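Local coordinates for protein alanine racemase, biosynthetic (PDB 6A2F) that belongs to the alanine racemase family and forms a two-chain assembly, each subunit pairing an N-terminal TIM-barrel domain with a C-terminal beta-rich domain, at residues T47-H50 and D51-D54; C82-A85 and S86-A89; R146-P149 and G150-E153. All blocks are in the same frame, centred on the assembly; numbering follows the deposited sequence.

Interaction 1 of 3, residues T47-H50 and D51-D54; sequences TALH and DDAD
Leu-49 meets Ala-53 twice where the chain leaves helix 42-48. The backbone N of Ala-53 gives a hydrogen bond to Leu-49 O (3.1 Å, N-H...O 155°), reaching the oxygen from above the carbonyl plane, and beside it the CB atoms of Leu-49 and Ala-53 pack 4.1 Å apart. Leu-49 is the first residue after the helix without helical backbone angles, and the bond closes the turn from Leu-49 to Ala-53 just beyond that point. With CG turned anti to its carbonyl carbon (chi1 -62°), Leu-49 also sets CD2 against Asp-52 CB at 4.1 Å, the two side chains crossing at about a right angle. This apolar side is the compact one, and Leu-49 is buried.

The other side is polar and watery. One water donates to Ala-48 O at 2.8 Å and accepts from Asp-52 N; a second bridges His-50 O and Ala-53 O, donating to both. Asp-51, exposed, brings OD1 to the edge of the His-50 ring, 3.1 Å from CD2, with the carboxylate plane 74° from that of the ring.

Outside the turn, His-50 stacks on His-71, and Asp-52 forms a salt bridge with Arg-14. Leu-49 packs on Ile-13 and Tyr-17 of helix 10-22 and on Ala-31 of strand 28-32. The turn links helix 42-48 to strand 55-58, its buried leucine facing helix 10-22 and strand 28-32.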
loop_
_atom_site.group_PDB
_atom_site.type_symbol
_atom_site.label_atom_id
_atom_site.label_comp_id
_atom_site.label_asym_id
_atom_site.label_seq_id
_atom_site.Cartn_x
_atom_site.Cartn_y
_atom_site.Cartn_z
ATOM N N THR A 47 -6.715 20.525 8.882
ATOM C CA THR A 47 -7.775 21.540 8.820
ATOM C C THR A 47 -8.825 21.333 9.924
ATOM O O THR A 47 -9.261 22.292 10.557
ATOM C CB THR A 47 -8.438 21.569 7.423
ATOM O OG1 THR A 47 -7.444 21.875 6.440
ATOM C CG2 THR A 47 -9.559 22.609 7.346
ATOM N N ALA A 48 -9.211 20.079 10.154
ATOM C CA ALA A 48 -10.146 19.747 11.219
ATOM C C ALA A 48 -9.548 20.002 12.610
ATOM O O ALA A 48 -10.264 20.429 13.521
ATOM C CB ALA A 48 -10.603 18.304 11.084
ATOM N N LEU A 49 -8.243 19.750 12.762
ATOM C CA LEU A 49 -7.526 19.958 14.030
ATOM C C LEU A 49 -6.711 21.264 14.043
ATOM O O LEU A 49 -5.773 21.418 14.838
ATOM C CB LEU A 49 -6.610 18.762 14.338
ATOM C CG LEU A 49 -7.225 17.369 14.551
ATOM C CD1 LEU A 49 -6.139 16.301 14.533
ATOM C CD2 LEU A 49 -8.049 17.284 15.834
ATOM N N HIS A 50 -7.083 22.199 13.168
ATOM C CA HIS A 50 -6.367 23.468 12.999
ATOM C C HIS A 50 -6.268 24.266 14.303
ATOM O O HIS A 50 -5.206 24.797 14.629
ATOM C CB HIS A 50 -7.041 24.307 11.909
ATOM C CG HIS A 50 -6.297 25.556 11.557
ATOM N ND1 HIS A 50 -5.560 25.683 10.398
ATOM C CD2 HIS A 50 -6.175 26.734 12.211
ATOM C CE1 HIS A 50 -5.015 26.886 10.356
ATOM N NE2 HIS A 50 -5.372 27.541 11.445
ATOM N N ASP A 51 -7.374 24.332 15.042
ATOM C CA ASP A 51 -7.434 25.071 16.301
ATOM C C ASP A 51 -7.422 24.151 17.515
ATOM O O ASP A 51 -6.924 24.526 18.571
ATOM C CB ASP A 51 -8.669 25.973 16.330
ATOM C CG ASP A 51 -8.783 26.848 15.091
ATOM O OD1 ASP A 51 -7.795 27.545 14.760
ATOM O OD2 ASP A 51 -9.855 26.839 14.442
ATOM N N ASP A 52 -7.971 22.947 17.356
ATOM C CA ASP A 52 -8.027 21.955 18.434
ATOM C C ASP A 52 -6.644 21.530 18.917
ATOM O O ASP A 52 -6.421 21.398 20.122
ATOM C CB ASP A 52 -8.794 20.703 17.990
ATOM C CG ASP A 52 -10.301 20.900 17.968
ATOM O OD1 ASP A 52 -10.782 22.044 18.135
ATOM O OD2 ASP A 52 -11.013 19.894 17.771
ATOM N N ALA A 53 -5.730 21.310 17.971
ATOM C CA ALA A 53 -4.437 20.698 18.268
ATOM C C ALA A 53 -3.451 21.674 18.904
ATOM O O ALA A 53 -3.349 22.829 18.493
ATOM C CB ALA A 53 -3.838 20.078 17.015
ATOM N N ASP A 54 -2.728 21.191 19.908
ATOM C CA ASP A 54 -1.680 21.978 20.548
ATOM C C ASP A 54 -0.469 22.087 19.631
ATOM O O ASP A 54 0.289 23.043 19.711
ATOM C CB ASP A 54 -1.278 21.353 21.886
ATOM C CG ASP A 54 -2.464 21.139 22.813
ATOM O OD1 ASP A 54 -3.383 21.989 22.821
ATOM O OD2 ASP A 54 -2.475 20.117 23.533
HETATM O O HOH W 1 -9.994 22.683 15.196
HETATM O O HOH W 2 -2.954 24.188 16.170
#

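Interaction 2 of 3, residues C82-A85 and S86-A89; sequences CFEA and SEYA
Cys-82 lies over one face of the Tyr-88 ring. Its CB stands 3.8 Å from the ring centroid, 21° off the normal, a CH-pi contact, while SG lies 4.0 Å from the same centroid, also over the face, a sulfur-aromatic contact. With chi1 at -68°, CG of Tyr-88 is anti to the carbonyl carbon, and the ring reaches back to Cys-82 from the first turn of helix 87-93.

Most of the polar atoms named here have an identified partner. Phe-83 N donates to Glu-87 OE2 (2.9 Å, N-H...O 160°), meeting the oxygen from above the carboxylate plane; the extended Glu-87 side chain brings its carboxylate back to the preceding loop, with OE1 at the edge of the Phe-83 ring. Glu-84 O accepts Glu-87 N at 3.0 Å, and a weak bond from Tyr-88 N to Ala-85 O follows. Ala-85 O is also served by a water that accepts from Ala-89 N. Two waters bond to Tyr-88 OH: one accepts from Cys-82 N, the other donates to Cys-82 O, which also accepts a hydrogen bond from Gln-105 NE2. Another water accepts from Ser-86 N at 3.0 Å and donates to Glu-84 OE1. The carboxylates of Glu-84 and Glu-87 approach to 4.5 Å (OE2 to OE1), a like-charge pair that Met-1 N of the second subunit, bonded to both oxygens, would be expected to ease.

The loop leads from strand 75-78 into helix 87-93 at the subunit interface, where Phe-83 packs on Pro-3 of the second subunit. Behind it, Tyr-88 rests on Ala-108 and Phe-109 of helix 103-112, and Leu-98 of strand 98-100 touches both Cys-82 and Tyr-88.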
loop_
_atom_site.group_PDB
_atom_site.type_symbol
_atom_site.label_atom_id
_atom_site.label_comp_id
_atom_site.label_asym_id
_atom_site.label_seq_id
_atom_site.Cartn_x
_atom_site.Cartn_y
_atom_site.Cartn_z
ATOM N N CYS A 82 16.040 16.368 10.621
ATOM C CA CYS A 82 16.452 16.586 9.239
ATOM C C CYS A 82 17.354 15.458 8.741
ATOM O O CYS A 82 18.241 14.997 9.469
ATOM C CB CYS A 82 17.170 17.933 9.099
ATOM S SG CYS A 82 16.115 19.369 9.403
ATOM N N PHE A 83 17.133 15.042 7.495
ATOM C CA PHE A 83 17.859 13.929 6.880
ATOM C C PHE A 83 19.187 14.336 6.249
ATOM O O PHE A 83 20.104 13.522 6.161
ATOM C CB PHE A 83 16.991 13.244 5.822
ATOM C CG PHE A 83 15.784 12.555 6.383
ATOM C CD1 PHE A 83 15.889 11.284 6.941
ATOM C CD2 PHE A 83 14.537 13.176 6.356
ATOM C CE1 PHE A 83 14.773 10.649 7.462
ATOM C CE2 PHE A 83 13.420 12.543 6.877
ATOM C CZ PHE A 83 13.538 11.279 7.430
ATOM N N GLU A 84 19.278 15.584 5.792
ATOM C CA GLU A 84 20.508 16.098 5.174
ATOM C C GLU A 84 20.760 17.572 5.490
ATOM O O GLU A 84 19.835 18.315 5.831
ATOM C CB GLU A 84 20.530 15.849 3.652
ATOM C CG GLU A 84 19.358 16.431 2.865
ATOM C CD GLU A 84 19.442 16.142 1.370
ATOM O OE1 GLU A 84 20.567 16.094 0.814
ATOM O OE2 GLU A 84 18.379 15.964 0.738
ATOM N N ALA A 85 22.021 17.975 5.351
ATOM C CA ALA A 85 22.468 19.342 5.629
ATOM C C ALA A 85 21.582 20.423 5.003
ATOM O O ALA A 85 21.269 21.427 5.654
ATOM C CB ALA A 85 23.916 19.523 5.186
ATOM N N SER A 86 21.179 20.211 3.752
ATOM C CA SER A 86 20.445 21.225 2.995
ATOM C C SER A 86 19.023 21.457 3.512
ATOM O O SER A 86 18.384 22.446 3.147
ATOM C CB SER A 86 20.425 20.874 1.504
ATOM O OG SER A 86 19.765 19.641 1.274
ATOM N N GLU A 87 18.532 20.554 4.360
ATOM C CA GLU A 87 17.184 20.674 4.910
ATOM C C GLU A 87 17.049 21.783 5.954
ATOM O O GLU A 87 16.001 22.426 6.048
ATOM C CB GLU A 87 16.698 19.334 5.481
ATOM C CG GLU A 87 16.295 18.332 4.409
ATOM C CD GLU A 87 15.644 17.072 4.955
ATOM O OE1 GLU A 87 15.402 16.152 4.151
ATOM O OE2 GLU A 87 15.369 16.987 6.169
ATOM N N TYR A 88 18.111 22.021 6.718
ATOM C CA TYR A 88 18.050 22.952 7.853
ATOM C C TYR A 88 17.576 24.362 7.521
ATOM O O TYR A 88 16.742 24.913 8.246
ATOM C CB TYR A 88 19.377 22.979 8.617
ATOM C CG TYR A 88 19.641 21.676 9.336
ATOM C CD1 TYR A 88 19.010 21.385 10.550
ATOM C CD2 TYR A 88 20.499 20.720 8.789
ATOM C CE1 TYR A 88 19.238 20.185 11.204
ATOM C CE2 TYR A 88 20.735 19.519 9.437
ATOM C CZ TYR A 88 20.103 19.257 10.641
ATOM O OH TYR A 88 20.333 18.064 11.279
ATOM N N ALA A 89 18.084 24.932 6.427
ATOM C CA ALA A 89 17.642 26.261 5.978
ATOM C C ALA A 89 16.124 26.306 5.748
ATOM O O ALA A 89 15.465 27.275 6.128
ATOM C CB ALA A 89 18.399 26.700 4.732
HETATM O O HOH W 3 17.794 17.526 12.713
HETATM O O HOH W 4 21.095 16.164 9.536
HETATM O O HOH W 5 22.570 18.283 2.005
HETATM O O HOH W 6 20.328 24.078 5.310
#

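Interaction 3 of 3, residues R146-P149 and G150-E153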
loop_
_atom_site.group_PDB
_atom_site.type_symbol
_atom_site.label_atom_id
_atom_site.label_comp_id
_atom_site.label_asym_id
_atom_site.label_seq_id
_atom_site.Cartn_x
_atom_site.Cartn_y
_atom_site.Cartn_z
ATOM N N ARG A 146 22.739 23.271 25.484
ATOM C CA ARG A 146 21.885 23.983 26.445
ATOM C C ARG A 146 21.898 25.514 26.320
ATOM O O ARG A 146 20.855 26.153 26.485
ATOM C CB ARG A 146 22.174 23.544 27.890
ATOM C CG ARG A 146 21.358 24.259 28.975
ATOM C CD ARG A 146 19.869 23.915 28.961
ATOM N NE ARG A 146 19.085 24.780 28.073
ATOM C CZ ARG A 146 17.760 24.713 27.924
ATOM N NH1 ARG A 146 17.043 23.822 28.603
ATOM N NH2 ARG A 146 17.146 25.544 27.092
ATOM N N SER A 147 23.064 26.093 26.031
ATOM C CA SER A 147 23.169 27.540 25.823
ATOM C C SER A 147 23.675 27.901 24.415
ATOM O O SER A 147 24.195 29.003 24.195
ATOM C CB SER A 147 24.026 28.206 26.918
ATOM O OG SER A 147 25.397 27.866 26.790
ATOM N N HIS A 148 23.511 26.972 23.472
ATOM C CA HIS A 148 23.830 27.218 22.066
ATOM C C HIS A 148 22.862 28.244 21.466
ATOM O O HIS A 148 21.647 28.120 21.642
ATOM C CB HIS A 148 23.785 25.911 21.257
ATOM C CG HIS A 148 24.289 26.053 19.851
ATOM N ND1 HIS A 148 25.557 25.668 19.471
ATOM C CD2 HIS A 148 23.697 26.548 18.736
ATOM C CE1 HIS A 148 25.724 25.914 18.184
ATOM N NE2 HIS A 148 24.612 26.450 17.716
ATOM N N PRO A 149 23.399 29.250 20.744
ATOM C CA PRO A 149 22.606 30.351 20.183
ATOM C C PRO A 149 21.517 29.936 19.182
ATOM O O PRO A 149 20.558 30.684 18.981
ATOM C CB PRO A 149 23.657 31.221 19.485
ATOM C CG PRO A 149 24.822 30.315 19.253
ATOM C CD PRO A 149 24.834 29.409 20.443
ATOM N N GLY A 150 21.673 28.773 18.555
ATOM C CA GLY A 150 20.685 28.264 17.605
ATOM C C GLY A 150 19.603 27.406 18.245
ATOM O O GLY A 150 18.734 26.879 17.554
ATOM N N VAL A 151 19.653 27.258 19.557
ATOM C CA VAL A 151 18.673 26.448 20.255
ATOM C C VAL A 151 17.744 27.319 21.076
ATOM O O VAL A 151 18.190 28.134 21.866
ATOM C CB VAL A 151 19.344 25.439 21.203
ATOM C CG1 VAL A 151 18.297 24.687 21.999
ATOM C CG2 VAL A 151 20.239 24.482 20.439
ATOM N N ARG A 152 16.445 27.167 20.870
ATOM C CA ARG A 152 15.504 27.941 21.644
ATOM C C ARG A 152 15.030 27.099 22.821
ATOM O O ARG A 152 15.220 27.455 23.968
ATOM C CB ARG A 152 14.330 28.337 20.759
ATOM C CG ARG A 152 13.253 29.136 21.455
ATOM C CD ARG A 152 12.078 29.350 20.522
ATOM N NE ARG A 152 10.984 30.041 21.182
ATOM C CZ ARG A 152 10.076 29.443 21.938
ATOM N NH1 ARG A 152 9.119 30.152 22.503
ATOM N NH2 ARG A 152 10.130 28.139 22.132
ATOM N N GLU A 153 14.518 25.922 22.528
ATOM C CA GLU A 153 14.048 25.028 23.560
ATOM C C GLU A 153 14.882 23.787 23.479
ATOM O O GLU A 153 15.107 23.277 22.397
ATOM C CB GLU A 153 12.606 24.604 23.296
ATOM C CG GLU A 153 11.521 25.296 24.094
ATOM C CD GLU A 153 10.148 24.720 23.799
ATOM O OE1 GLU A 153 10.068 23.711 23.091
ATOM O OE2 GLU A 153 9.140 25.267 24.266
#
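His-148 and Val-151 close a type I beta turn: Val-151 N donates to His-148 O (3.0 Å, N-H...O 159°), standing 51° above the carbonyl plane. Next to this bond, CB of His-148 touches Val-151 CG2 at 3.9 Å. The imidazole itself turns toward the middle of the turn. Because chi1 of -172° places CG opposite the backbone N, the ring lies alongside its own carbonyl carbon, and CD2 comes 3.0 Å from Gly-150 N, which sits at the ring edge near its plane. Pro-149 CD covers one face of the same ring, 3.4 Å above the plane and displaced toward the rim. Ring and turn are therefore in contact both at an edge and over a face.

In the next shell, neighbouring elements pack against the turn. Helix 103-112 meets it through Leu-110, which touches His-148, and Phe-109, which touches Val-151; Val-151 also packs on Val-120. Backbone hydrogen bonds tie Gly-150 and Arg-152 to Leu-118, and Glu-153 to Val-120, seating strand 151-157 beside strand 118-123.

Farther out, the charged side chains find partners mainly outside the two segments. Arg-146, its chain bent at chi2 and chi3, brings NH2 to 4.1 Å from Arg-152 O, but its strong partner is Asp-187, in a salt bridge, with Asp-185 O taking NH1. Arg-152 NH2 bonds to Asn-119 and makes a long salt bridge, 3.7 Å, with Glu-153 OE2; Glu-153 OE1 forms a salt bridge with Arg-75.

Chemically, then, a single backbone bond and snug ring packing define the turn between helix 135-145 and strand 151-157, while its charged side chains are spent chiefly on neighbouring parts of the barrel.

All three are local contacts on helix-strand connections of the N-terminal domain. Interactions 1 and 3 both run from helix to strand and lie at the surface; interaction 2 runs from strand to helix, is partly buried, and alone touches the second subunit. Interactions 2 and 3 share helix 103-112 as a packing partner, with nearest atoms about 9 Å apart, whereas 47-54 leans on helix 10-22 instead. Their chemistry differs accordingly: interaction 1 joins a leucine-alanine contact to bridging waters, interaction 2 adds a sulfur-aromatic contact and a carboxylate bond, and interaction 3 has one turn bond and ring packing, while its charged side chains bond mainly to residues outside the segments.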